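Local coordinates for protein N5-carboxyaminoimidazole ribonucleotide synthetase (Bacillus anthracis, PDB 3QFF) that probably catalyses the ATP-dependent carboxylation of 5-aminoimidazole ribonucleotide with bicarbonate, giving N5-carboxyaminoimidazole ribonucleotide for purine synthesis, at residues Glu82-Asp87 / Leu275-His280; Val127-Leu132 / Ala144-Pro149; Ser206-Val211 / Leu305-Thr310; Ala289-Gln294 / Asn311-Val316; Val317-Leu322 / Gly356-Leu361. One frame throughout, in Å; residues are numbered along the deposited sequence.

Contact 1. Residues Glu82-Asp87 / Leu275-His280; sequences EFENID and LAPRPH
With CG beside its backbone N (chi1 -73°) and the chain straight beyond, Glu84 reaches across to Arg278, whose CG is wedged between its own backbone N and carbonyl carbon (chi1 46°) before running extended to NE. The salt bridge they form ties the Rossmann-like N-terminal domain, at the loop following parallel strand 78-81, to the loop just past edge strand 270-276 of the ATP-grasp domain. Arg278 NE donates a nearly straight bond of 3.0 Å to Glu84 OE2, which lies in the guanidinium plane but is met from above the carboxylate; the two flat groups stand 80° apart. A weak second bond runs from Arg278 NH2 to the same OE2 (3.4 Å), so both donors converge on one oxygen. Glu84 OE1 rests instead against the Pro277 ring, 3.2 Å from Pro277 CD. The backbone O of Glu82 lies 3.7 Å from Arg278 CD, while the Glu82 carboxylate turns to the backbone N atoms of Gly23 and Gly26 in the glycine-rich turn. Ala276 CB sits over the centre of one guanidinium face, and the rotation of that group is fixed further by Arg278 NH1, which donates to Pro279 O at 2.9 Å.

Contact 2. Residues Val127-Leu132 / Ala144-Pro149; sequences VATYRL and AELSYP
Arg131 NE faces both carboxylate oxygens of Glu145 at once, 3.2 Å from OE2 and 3.4 Å from OE1. Each bond is weak, the first straighter than the second, and together they make a salt bridge between a strand and the last turn of the helix that follows it. The Glu145 carboxylate comes up at the edge of the guanidinium, close to its plane, with the two planes 69° apart and the side chains crossing at about a right angle. A bend at chi2 (-67°) folds the arginine back along its own strand, where NH1 donates to Tyr130 O at 3.0 Å from above the carbonyl plane. The guanidinium is thus held along two sides and spread over Leu146, whose CD2 lies over the centre of one face, 4.1 Å from Arg131 CZ. The other branch of Leu146 points at the backbone, CD1 standing 3.8 Å from Thr129 O and packing near Tyr130 CA; Leu187 of the neighbouring strand also packs on this leucine. Tyr130 itself leaves on the other side of the strand, where its OH bonds to Glu121 and Asn118 of helix 113-122; the Tyr130 side chain is about 8 Å from the bound ADP. The contact therefore closes helix 136-146 over an edge strand, 130-133, of the smaller ATP-grasp sheet: a buried leucine gives the apolar seat, and over it lies a surface ion pair whose two long, weak bonds share one N-H.

Contact 3. Residues Ser206-Val211 / Leu305-Thr310; sequences SGETKV and LPLGET
Glu208 and Leu307 open the polar set: CG anti to the backbone N (chi1 -169°) and a fully extended chain carry the carboxylate to the neighbouring backbone, where Leu307 N donates to OE2 at 2.9 Å, nearly straight but from above the carboxylate plane. A water bridges the same OE2 to Leu305 O, and a second water links Glu208 OE1 to Leu307 O, 2.7 Å from that carbonyl. The carboxylate thus serves the loop backbone through one direct bond and two water-mediated ones. At the far end Thr310 OG1 donates to Val211 O at 2.7 Å, approaching above the carbonyl plane. Of charged pairs there is one, a weak salt bridge of 3.4 Å between Lys210 NZ and Glu309 OE1. The van der Waals packing centres on Leu307, which slides past Glu208 and Lys210 in the opposite direction; its CD1 presses on Glu208 O at 3.3 Å and its CB on Lys210 CG at 3.7 Å. A bend at chi2 (-74°) lays the lysine methylenes along Gly308 O, while Lys210 CB meets Thr310 CG2 at 3.8 Å. Ile202 of strand 195-203 and Gln297 of helix 294-303 also pack on Leu307, and Tyr340 of the second subunit takes a hydrogen bond from Glu309 N. The loop 305-310 runs roughly alongside the start of strand 209-220 without becoming part of the sheet. Side chains and waters, rather than a backbone ladder, supply the bonds, so the glutamate and threonine probably fix how the loop lies along the sheet.

Contact 4. Residues Ala289-Gln294 / Asn311-Val316; sequences ACETSQ and NLLKPV
The Glu291 carboxylate and the Asn311 amide lie side by side and point the same way, their planes 38° apart. Asn311 ND2 donates to Glu291 OE2 at 3.0 Å along an almost straight line; the oxygen lies in the amide plane, whereas the nitrogen stands above the carboxylate plane. Glu291 gets there by turning CG away from its backbone N (chi1 -163°) and stretching out the rest of its chain. Its carboxylate also serves the dimer: Lys314 of the second subunit makes a salt bridge to OE2, and Tyr340 of that subunit a hydrogen bond to OE1. The exchange is mutual, since Lys314 here pairs with Glu291 of the second subunit. Next to this polar pair, the backbones join in a single bridge centred on Cys290 and Leu312: Leu313 N donates to Ala289 O (2.7 Å) and Glu291 N to Asn311 O (3.1 Å). Cys290 CA adds a CA-H...O contact of 3.2 Å to the same Asn311 O. Apolar groups fill in around the bridge. Leu312 CD1 packs on Ala289 CB at 3.9 Å and Leu313 CD1 on Glu291 CA at 4.0 Å. Ala289 CB is pressed hard against Val316 CG1, at 3.4 Å closer than usual for two carbons. The contact also buries Lys314 O and Asn311 N without a polar partner in the model, a probable small cost. A carboxylate shared by an amide of its own chain and a lysine and tyrosine of the other suggests that the shape of this loop pair and the subunit interface are probably coupled.

Contact 5. Residues Val317-Leu322 / Gly356-Leu361; sequences VMVNIL and GHVNIL
Met318 and His357 cross at about a right angle on one face of the strand pair, the methionine CG 4.0 Å from His357 CD2 and its SD approaching the ring obliquely. Chi1 of 65° puts the imidazole between its backbone N and carbonyl carbon; Tyr344 and, weakly, Gln287 bond its nitrogens, and His342 and His284 stack on it. Met318 also crosses Asn359 obliquely, CG lying 3.2 Å from OD1, a buried oxygen with no polar partner in the model, whereas Asn359 ND2 bonds to Asp288 and to His284 O. On the other face the branched side chains interlock: Val319 CG2 meets Ile360 CD1 at 3.8 Å, Val319 CB meets Val358 CG1 at 4.0 Å, and Ile321 stretches CD1 across bare Gly356 to reach His357 C at 3.6 Å. Trp378 and helix 365-374 cover this face. Between the two faces run six backbone bonds in three hydrogen-bonded pairs, Val317 with Ile360, Val319 with Val358 and Ile321 with Gly356. This regular antiparallel ladder pairs two strands of the C-terminal domain; strand 316-322 in turn pairs with strand 223-229, so the domain continues the large sheet of the ATP-grasp domain.

Overall arrangement
Contacts 1, 3 and 5 all reach the large antiparallel sheet: contact 1 at edge strand 270-276, contact 3 at strand 209-220, contact 5 on strands 316-322 and 354-361. Contact 4 links its neighbours, touching contact 3 where Thr292 OG1 bonds to Glu309 O, contact 5 where Val316 packs on Leu361, and contact 1 through Gln294 NE2 and His280 O. Contacts 3 and 4, centres about 15 Å apart, both meet the second subunit. Contact 2 stands apart in the smaller sheet, its centre about 27 Å from that of contact 1. The bound ADP lies about 9 Å from the Arg278 side chain, about 8 Å from that of Tyr130 and about 12 Å from that of Asn320.

Contact 1. Residues Glu82-Asp87 / Leu275-His280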
# COMPACT_ATOMS: atom_id res chain seq x y z
N GLU A 82 1.24 4.84 18.62
CA GLU A 82 0.13 5.63 18.08
C GLU A 82 -0.50 6.39 19.24
O GLU A 82 -0.89 7.56 19.11
CB GLU A 82 -0.91 4.71 17.43
CG GLU A 82 -2.35 5.20 17.63
CD GLU A 82 -3.37 4.17 17.26
OE1 GLU A 82 -3.99 3.59 18.18
OE2 GLU A 82 -3.57 3.96 16.05
N PHE A 83 -0.61 5.70 20.38
CA PHE A 83 -1.20 6.29 21.58
C PHE A 83 -0.17 7.21 22.21
O PHE A 83 0.97 6.81 22.44
CB PHE A 83 -1.66 5.21 22.55
CG PHE A 83 -2.26 5.77 23.82
CD1 PHE A 83 -1.56 5.68 25.03
CD2 PHE A 83 -3.51 6.39 23.81
CE1 PHE A 83 -2.11 6.20 26.22
CE2 PHE A 83 -4.07 6.92 24.99
CZ PHE A 83 -3.36 6.82 26.20
N GLU A 84 -0.58 8.46 22.46
CA GLU A 84 0.34 9.52 22.85
C GLU A 84 0.44 9.72 24.37
O GLU A 84 1.49 10.17 24.87
CB GLU A 84 -0.05 10.83 22.19
CG GLU A 84 0.26 10.91 20.71
CD GLU A 84 -0.44 12.08 20.05
OE1 GLU A 84 0.25 13.03 19.66
OE2 GLU A 84 -1.69 12.04 19.92
N ASN A 85 -0.62 9.38 25.10
CA ASN A 85 -0.67 9.67 26.52
C ASN A 85 -0.01 8.60 27.40
O ASN A 85 -0.56 8.18 28.41
CB ASN A 85 -2.11 10.00 26.97
CG ASN A 85 -2.16 10.68 28.34
OD1 ASN A 85 -1.33 11.53 28.66
ND2 ASN A 85 -3.13 10.28 29.16
N ILE A 86 1.18 8.16 26.99
CA ILE A 86 1.97 7.20 27.76
C ILE A 86 2.59 7.97 28.93
O ILE A 86 3.15 9.05 28.72
CB ILE A 86 3.09 6.58 26.89
CG1 ILE A 86 2.51 5.93 25.62
CG2 ILE A 86 3.93 5.58 27.70
CD1 ILE A 86 3.59 5.54 24.58
N ASP A 87 2.47 7.46 30.14
CA ASP A 87 3.03 8.21 31.27
C ASP A 87 4.57 8.14 31.32
O ASP A 87 5.19 7.30 30.65
CB ASP A 87 2.35 7.87 32.61
CG ASP A 87 2.62 6.46 33.07
OD1 ASP A 87 1.72 5.85 33.69
OD2 ASP A 87 3.74 5.95 32.82
N LEU A 275 1.11 20.49 17.24
CA LEU A 275 2.01 19.46 16.72
C LEU A 275 1.52 18.08 17.12
O LEU A 275 0.97 17.90 18.20
CB LEU A 275 3.42 19.67 17.26
CG LEU A 275 4.06 21.04 17.09
CD1 LEU A 275 5.42 21.12 17.81
CD2 LEU A 275 4.20 21.39 15.61
N ALA A 276 1.71 17.09 16.25
CA ALA A 276 1.41 15.71 16.61
C ALA A 276 2.61 14.87 16.20
O ALA A 276 2.95 14.82 15.02
CB ALA A 276 0.11 15.23 15.91
N PRO A 277 3.29 14.22 17.17
CA PRO A 277 4.50 13.49 16.83
C PRO A 277 4.17 12.06 16.39
O PRO A 277 4.65 11.11 16.99
CB PRO A 277 5.28 13.50 18.14
CG PRO A 277 4.22 13.54 19.20
CD PRO A 277 3.03 14.23 18.62
N ARG A 278 3.37 11.94 15.35
CA ARG A 278 2.97 10.65 14.80
C ARG A 278 2.36 10.91 13.45
O ARG A 278 2.08 12.07 13.12
CB ARG A 278 1.92 9.98 15.72
CG ARG A 278 0.82 10.94 16.17
CD ARG A 278 -0.45 10.22 16.60
NE ARG A 278 -1.41 11.21 17.09
CZ ARG A 278 -2.20 11.94 16.31
NH1 ARG A 278 -2.19 11.80 14.98
NH2 ARG A 278 -3.02 12.83 16.86
N PRO A 279 2.15 9.84 12.65
CA PRO A 279 1.29 9.99 11.49
C PRO A 279 -0.06 10.56 11.94
O PRO A 279 -0.53 10.32 13.07
CB PRO A 279 1.13 8.55 10.98
CG PRO A 279 2.35 7.85 11.45
CD PRO A 279 2.69 8.48 12.77
N HIS A 280 -0.65 11.34 11.05
CA HIS A 280 -1.76 12.18 11.40
C HIS A 280 -2.83 12.03 10.33
O HIS A 280 -2.53 11.68 9.18
CB HIS A 280 -1.22 13.62 11.46
CG HIS A 280 -2.18 14.61 12.01
ND1 HIS A 280 -2.98 15.40 11.20
CD2 HIS A 280 -2.45 14.99 13.28
CE1 HIS A 280 -3.70 16.21 11.96
NE2 HIS A 280 -3.39 15.98 13.22

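Contact 2. Residues Val127-Leu132 / Ala144-Pro149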
# COMPACT_ATOMS: atom_id res chain seq x y z
N VAL A 127 3.52 31.89 16.77
CA VAL A 127 2.26 31.33 17.27
C VAL A 127 1.35 32.51 17.63
O VAL A 127 1.84 33.63 17.82
CB VAL A 127 2.48 30.41 18.51
CG1 VAL A 127 3.36 29.21 18.15
CG2 VAL A 127 3.09 31.18 19.67
N ALA A 128 0.05 32.26 17.70
CA ALA A 128 -0.88 33.27 18.20
C ALA A 128 -0.48 33.63 19.62
O ALA A 128 -0.00 32.78 20.39
CB ALA A 128 -2.29 32.75 18.19
N THR A 129 -0.67 34.90 19.97
CA THR A 129 -0.30 35.38 21.28
C THR A 129 -1.18 34.68 22.32
O THR A 129 -2.36 34.41 22.07
CB THR A 129 -0.32 36.92 21.33
OG1 THR A 129 -1.44 37.39 20.58
CG2 THR A 129 0.91 37.49 20.65
N TYR A 130 -0.58 34.29 23.44
CA TYR A 130 -1.25 33.38 24.37
C TYR A 130 -0.82 33.66 25.80
O TYR A 130 0.26 34.23 26.03
CB TYR A 130 -0.94 31.92 23.99
CG TYR A 130 0.54 31.56 24.11
CD1 TYR A 130 1.46 31.93 23.14
CD2 TYR A 130 1.01 30.85 25.23
CE1 TYR A 130 2.82 31.61 23.25
CE2 TYR A 130 2.37 30.53 25.35
CZ TYR A 130 3.26 30.91 24.36
OH TYR A 130 4.60 30.60 24.49
N ARG A 131 -1.68 33.27 26.74
CA ARG A 131 -1.40 33.37 28.18
C ARG A 131 -1.83 32.11 28.91
O ARG A 131 -2.92 31.57 28.67
CB ARG A 131 -2.15 34.56 28.81
CG ARG A 131 -1.79 35.93 28.28
CD ARG A 131 -0.37 36.36 28.63
NE ARG A 131 -0.13 37.73 28.17
CZ ARG A 131 0.43 38.06 27.01
NH1 ARG A 131 0.83 37.13 26.15
NH2 ARG A 131 0.59 39.34 26.71
N LEU A 132 -0.98 31.66 29.83
CA LEU A 132 -1.32 30.54 30.70
C LEU A 132 -2.42 30.97 31.68
O LEU A 132 -2.35 32.06 32.24
CB LEU A 132 -0.09 30.07 31.47
CG LEU A 132 -0.26 28.86 32.39
CD1 LEU A 132 -0.50 27.59 31.56
CD2 LEU A 132 0.94 28.72 33.34
N ALA A 144 -8.08 40.79 29.71
CA ALA A 144 -7.68 42.20 29.67
C ALA A 144 -6.57 42.45 28.65
O ALA A 144 -6.67 43.38 27.84
CB ALA A 144 -7.27 42.69 31.06
N GLU A 145 -5.52 41.63 28.70
CA GLU A 145 -4.34 41.78 27.83
C GLU A 145 -4.63 41.48 26.36
O GLU A 145 -4.18 42.21 25.47
CB GLU A 145 -3.19 40.87 28.29
CG GLU A 145 -2.43 41.31 29.54
CD GLU A 145 -1.56 40.19 30.10
OE1 GLU A 145 -2.11 39.15 30.54
OE2 GLU A 145 -0.31 40.33 30.08
N LEU A 146 -5.37 40.40 26.11
CA LEU A 146 -5.57 39.90 24.75
C LEU A 146 -6.84 40.41 24.07
O LEU A 146 -6.93 40.40 22.84
CB LEU A 146 -5.54 38.36 24.70
CG LEU A 146 -4.32 37.58 25.21
CD1 LEU A 146 -4.43 36.12 24.80
CD2 LEU A 146 -3.00 38.18 24.72
N SER A 147 -7.81 40.83 24.89
CA SER A 147 -9.10 41.35 24.42
C SER A 147 -9.91 40.32 23.62
O SER A 147 -9.55 39.14 23.57
CB SER A 147 -8.90 42.66 23.62
OG SER A 147 -10.15 43.29 23.37
N TYR A 148 -11.01 40.77 23.02
CA TYR A 148 -11.88 39.92 22.22
C TYR A 148 -11.60 40.10 20.72
O TYR A 148 -11.21 41.20 20.29
CB TYR A 148 -13.35 40.21 22.52
CG TYR A 148 -13.73 40.01 23.97
CD1 TYR A 148 -13.99 38.73 24.47
CD2 TYR A 148 -13.84 41.10 24.84
CE1 TYR A 148 -14.34 38.54 25.81
CE2 TYR A 148 -14.19 40.92 26.18
CZ TYR A 148 -14.44 39.64 26.65
OH TYR A 148 -14.79 39.46 27.96
N PRO A 149 -11.79 39.03 19.92
CA PRO A 149 -12.13 37.67 20.33
C PRO A 149 -10.92 36.83 20.76
O PRO A 149 -9.77 37.17 20.44
CB PRO A 149 -12.78 37.08 19.08
CG PRO A 149 -12.18 37.82 17.95
CD PRO A 149 -11.85 39.19 18.45

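Contact 3. Residues Ser206-Val211 / Leu305-Thr310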
# COMPACT_ATOMS: atom_id res chain seq x y z
N SER A 206 19.12 8.73 11.56
CA SER A 206 20.39 9.31 11.13
C SER A 206 20.32 10.79 10.71
O SER A 206 21.33 11.37 10.34
CB SER A 206 21.01 8.48 10.00
OG SER A 206 20.22 8.52 8.83
N GLY A 207 19.13 11.38 10.78
CA GLY A 207 18.95 12.80 10.44
C GLY A 207 18.56 13.15 9.01
O GLY A 207 18.48 14.33 8.68
N GLU A 208 18.31 12.16 8.15
CA GLU A 208 17.71 12.45 6.83
C GLU A 208 16.30 13.02 7.02
O GLU A 208 15.55 12.52 7.84
CB GLU A 208 17.66 11.20 5.95
CG GLU A 208 17.30 11.51 4.51
CD GLU A 208 17.10 10.27 3.68
OE1 GLU A 208 16.90 10.42 2.46
OE2 GLU A 208 17.12 9.14 4.23
N THR A 209 15.96 14.06 6.26
CA THR A 209 14.65 14.72 6.40
C THR A 209 13.90 14.70 5.07
O THR A 209 14.50 14.81 4.00
CB THR A 209 14.80 16.19 6.94
OG1 THR A 209 15.43 16.14 8.23
CG2 THR A 209 13.45 16.85 7.13
N LYS A 210 12.58 14.54 5.15
CA LYS A 210 11.71 14.70 3.99
C LYS A 210 10.49 15.44 4.45
O LYS A 210 10.04 15.26 5.58
CB LYS A 210 11.29 13.35 3.38
CG LYS A 210 12.39 12.51 2.74
CD LYS A 210 12.86 13.05 1.39
CE LYS A 210 14.11 12.28 0.99
NZ LYS A 210 14.75 12.82 -0.21
N VAL A 211 9.93 16.27 3.57
CA VAL A 211 8.71 17.01 3.87
C VAL A 211 7.66 16.68 2.81
O VAL A 211 7.96 16.62 1.60
CB VAL A 211 8.96 18.53 3.94
CG1 VAL A 211 7.78 19.26 4.56
CG2 VAL A 211 10.22 18.81 4.76
N LEU A 305 16.13 3.31 7.69
CA LEU A 305 16.31 3.02 6.26
C LEU A 305 16.31 4.34 5.50
O LEU A 305 15.87 5.37 6.02
CB LEU A 305 15.18 2.12 5.76
CG LEU A 305 14.83 0.89 6.60
CD1 LEU A 305 13.61 0.21 6.02
CD2 LEU A 305 16.02 -0.10 6.67
N PRO A 306 16.82 4.33 4.26
CA PRO A 306 16.72 5.57 3.48
C PRO A 306 15.25 5.99 3.34
O PRO A 306 14.37 5.13 3.18
CB PRO A 306 17.28 5.16 2.12
CG PRO A 306 18.21 4.03 2.43
CD PRO A 306 17.44 3.25 3.46
N LEU A 307 14.98 7.29 3.41
CA LEU A 307 13.62 7.77 3.28
C LEU A 307 13.19 7.72 1.81
O LEU A 307 14.01 7.86 0.92
CB LEU A 307 13.48 9.18 3.87
CG LEU A 307 13.80 9.33 5.36
CD1 LEU A 307 13.60 10.78 5.83
CD2 LEU A 307 12.99 8.35 6.25
N GLY A 308 11.90 7.50 1.57
CA GLY A 308 11.40 7.56 0.20
C GLY A 308 11.06 8.98 -0.23
O GLY A 308 11.09 9.90 0.57
N GLU A 309 10.75 9.16 -1.51
CA GLU A 309 10.38 10.48 -2.02
C GLU A 309 8.97 10.90 -1.60
O GLU A 309 8.11 10.05 -1.34
CB GLU A 309 10.59 10.57 -3.54
CG GLU A 309 12.03 10.22 -3.98
CD GLU A 309 13.11 10.98 -3.19
OE1 GLU A 309 12.94 12.20 -2.96
OE2 GLU A 309 14.14 10.38 -2.81
N THR A 310 8.72 12.21 -1.53
CA THR A 310 7.42 12.72 -1.07
C THR A 310 6.65 13.48 -2.14
O THR A 310 5.68 14.19 -1.82
CB THR A 310 7.58 13.65 0.13
OG1 THR A 310 8.41 14.74 -0.26
CG2 THR A 310 8.19 12.91 1.31
O HOH W 1 17.27 7.72 6.50
O HOH W 2 16.61 8.67 0.72

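Contact 4. Residues Ala289-Gln294 / Asn311-Val316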
# COMPACT_ATOMS: atom_id res chain seq x y z
N ALA A 289 -1.66 9.33 -3.15
CA ALA A 289 -1.27 10.46 -4.02
C ALA A 289 0.21 10.80 -4.02
O ALA A 289 0.64 11.61 -4.85
CB ALA A 289 -2.09 11.69 -3.67
N CYS A 290 0.98 10.22 -3.10
CA CYS A 290 2.42 10.51 -3.02
C CYS A 290 3.26 9.29 -3.33
O CYS A 290 2.80 8.16 -3.25
CB CYS A 290 2.81 11.05 -1.64
SG CYS A 290 2.23 12.71 -1.34
N GLU A 291 4.52 9.55 -3.63
CA GLU A 291 5.47 8.50 -3.94
C GLU A 291 5.72 7.52 -2.76
O GLU A 291 5.94 6.33 -2.99
CB GLU A 291 6.76 9.15 -4.43
CG GLU A 291 7.66 8.19 -5.15
CD GLU A 291 8.79 8.90 -5.86
OE1 GLU A 291 9.91 8.33 -5.85
OE2 GLU A 291 8.57 10.01 -6.39
N THR A 292 5.66 8.02 -1.52
CA THR A 292 5.70 7.19 -0.30
C THR A 292 4.60 7.67 0.63
O THR A 292 4.38 8.87 0.74
CB THR A 292 7.04 7.38 0.49
OG1 THR A 292 8.15 7.34 -0.40
CG2 THR A 292 7.22 6.27 1.55
N SER A 293 3.92 6.77 1.34
CA SER A 293 2.94 7.24 2.32
C SER A 293 3.61 7.71 3.61
O SER A 293 4.74 7.31 3.91
CB SER A 293 1.92 6.15 2.63
OG SER A 293 2.43 5.26 3.59
N GLN A 294 2.92 8.54 4.38
CA GLN A 294 3.43 8.91 5.71
C GLN A 294 3.76 7.68 6.56
O GLN A 294 4.66 7.73 7.42
CB GLN A 294 2.45 9.84 6.43
CG GLN A 294 1.12 9.20 6.82
CD GLN A 294 0.22 10.13 7.63
OE1 GLN A 294 0.69 11.07 8.28
NE2 GLN A 294 -1.08 9.84 7.63
N ASN A 311 7.09 13.34 -3.38
CA ASN A 311 6.44 13.98 -4.52
C ASN A 311 4.96 13.69 -4.59
O ASN A 311 4.53 12.54 -4.41
CB ASN A 311 7.08 13.50 -5.82
CG ASN A 311 8.55 13.85 -5.90
OD1 ASN A 311 8.92 15.01 -5.75
ND2 ASN A 311 9.39 12.84 -6.13
N LEU A 312 4.19 14.73 -4.87
CA LEU A 312 2.77 14.60 -5.14
C LEU A 312 2.62 14.13 -6.59
O LEU A 312 2.99 14.85 -7.52
CB LEU A 312 2.03 15.92 -4.94
CG LEU A 312 0.50 15.79 -5.07
CD1 LEU A 312 -0.10 15.01 -3.89
CD2 LEU A 312 -0.17 17.11 -5.21
N LEU A 313 2.08 12.92 -6.76
CA LEU A 313 1.95 12.31 -8.08
C LEU A 313 0.61 12.61 -8.75
O LEU A 313 0.51 12.57 -9.97
CB LEU A 313 2.19 10.80 -8.00
CG LEU A 313 3.57 10.34 -7.51
CD1 LEU A 313 3.67 8.81 -7.55
CD2 LEU A 313 4.70 10.97 -8.33
N LYS A 314 -0.41 12.90 -7.94
CA LYS A 314 -1.71 13.36 -8.44
C LYS A 314 -2.40 14.21 -7.37
O LYS A 314 -2.26 13.94 -6.18
CB LYS A 314 -2.60 12.16 -8.82
CG LYS A 314 -3.83 12.50 -9.71
CD LYS A 314 -4.04 11.46 -10.80
CE LYS A 314 -5.45 11.55 -11.42
NZ LYS A 314 -5.68 10.41 -12.37
N PRO A 315 -3.17 15.25 -7.79
CA PRO A 315 -3.95 16.00 -6.81
C PRO A 315 -5.03 15.13 -6.14
O PRO A 315 -5.56 14.20 -6.76
CB PRO A 315 -4.57 17.14 -7.65
CG PRO A 315 -3.63 17.30 -8.81
CD PRO A 315 -3.17 15.90 -9.12
N VAL A 316 -5.35 15.42 -4.88
CA VAL A 316 -6.17 14.54 -4.07
C VAL A 316 -7.03 15.31 -3.08
O VAL A 316 -6.63 16.36 -2.55
CB VAL A 316 -5.27 13.46 -3.33
CG1 VAL A 316 -4.15 14.14 -2.52
CG2 VAL A 316 -6.12 12.52 -2.42

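Contact 5. Residues Val317-Leu322 / Gly356-Leu361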
# COMPACT_ATOMS: atom_id res chain seq x y z
N VAL A 317 -8.24 14.80 -2.85
CA VAL A 317 -9.04 15.23 -1.71
C VAL A 317 -9.29 14.01 -0.86
O VAL A 317 -9.92 13.04 -1.31
CB VAL A 317 -10.41 15.86 -2.14
CG1 VAL A 317 -11.30 16.13 -0.94
CG2 VAL A 317 -10.16 17.14 -2.92
N MET A 318 -8.77 14.05 0.37
CA MET A 318 -9.10 13.02 1.33
C MET A 318 -10.38 13.43 2.03
O MET A 318 -10.52 14.60 2.43
CB MET A 318 -7.99 12.86 2.37
CG MET A 318 -8.30 11.69 3.31
SD MET A 318 -7.95 11.97 5.04
CE MET A 318 -9.15 13.25 5.48
N VAL A 319 -11.33 12.50 2.14
CA VAL A 319 -12.54 12.74 2.93
C VAL A 319 -12.65 11.73 4.05
O VAL A 319 -12.54 10.52 3.82
CB VAL A 319 -13.84 12.70 2.09
CG1 VAL A 319 -14.97 13.41 2.85
CG2 VAL A 319 -13.64 13.37 0.76
N ASN A 320 -12.86 12.20 5.27
CA ASN A 320 -13.06 11.30 6.40
C ASN A 320 -14.40 10.58 6.38
O ASN A 320 -15.41 11.18 6.02
CB ASN A 320 -12.93 12.05 7.74
CG ASN A 320 -11.57 11.90 8.38
OD1 ASN A 320 -10.72 11.12 7.93
ND2 ASN A 320 -11.35 12.63 9.46
N ILE A 321 -14.38 9.30 6.78
CA ILE A 321 -15.58 8.48 6.95
C ILE A 321 -15.82 8.22 8.44
O ILE A 321 -15.16 7.40 9.08
CB ILE A 321 -15.52 7.15 6.15
CG1 ILE A 321 -15.26 7.45 4.66
CG2 ILE A 321 -16.81 6.29 6.34
CD1 ILE A 321 -14.69 6.27 3.89
N LEU A 322 -16.79 8.95 8.99
CA LEU A 322 -17.19 8.78 10.39
C LEU A 322 -18.27 7.70 10.49
O LEU A 322 -18.77 7.24 9.47
CB LEU A 322 -17.67 10.11 10.98
CG LEU A 322 -16.77 11.35 10.76
CD1 LEU A 322 -17.37 12.59 11.48
CD2 LEU A 322 -15.36 11.09 11.25
N GLY A 356 -13.01 5.15 8.51
CA GLY A 356 -12.13 5.06 7.35
C GLY A 356 -11.88 6.42 6.74
O GLY A 356 -12.15 7.47 7.37
N HIS A 357 -11.36 6.41 5.52
CA HIS A 357 -11.25 7.61 4.69
C HIS A 357 -11.28 7.21 3.21
O HIS A 357 -11.01 6.06 2.86
CB HIS A 357 -9.98 8.41 5.02
CG HIS A 357 -8.70 7.69 4.70
ND1 HIS A 357 -8.07 6.86 5.59
CD2 HIS A 357 -7.93 7.71 3.59
CE1 HIS A 357 -6.97 6.38 5.04
NE2 HIS A 357 -6.86 6.88 3.83
N VAL A 358 -11.62 8.16 2.36
CA VAL A 358 -11.52 7.93 0.93
C VAL A 358 -10.65 9.02 0.32
O VAL A 358 -10.83 10.21 0.61
CB VAL A 358 -12.93 7.82 0.25
CG1 VAL A 358 -13.76 9.07 0.47
CG2 VAL A 358 -12.80 7.51 -1.25
N ASN A 359 -9.68 8.60 -0.50
CA ASN A 359 -8.84 9.51 -1.26
C ASN A 359 -9.35 9.63 -2.69
O ASN A 359 -9.32 8.66 -3.46
CB ASN A 359 -7.39 9.01 -1.25
CG ASN A 359 -6.71 9.24 0.08
OD1 ASN A 359 -7.05 10.20 0.80
ND2 ASN A 359 -5.78 8.38 0.44
N ILE A 360 -9.82 10.83 -3.02
CA ILE A 360 -10.36 11.10 -4.34
C ILE A 360 -9.29 11.76 -5.18
O ILE A 360 -8.94 12.93 -4.95
CB ILE A 360 -11.61 12.02 -4.27
CG1 ILE A 360 -12.64 11.47 -3.29
CG2 ILE A 360 -12.22 12.21 -5.67
CD1 ILE A 360 -13.77 12.48 -2.96
N LEU A 361 -8.77 11.02 -6.15
CA LEU A 361 -7.69 11.47 -7.01
C LEU A 361 -8.25 12.06 -8.31
O LEU A 361 -9.15 11.48 -8.92
CB LEU A 361 -6.74 10.31 -7.33
CG LEU A 361 -5.41 10.16 -6.58
CD1 LEU A 361 -5.55 10.16 -5.07
CD2 LEU A 361 -4.73 8.88 -7.04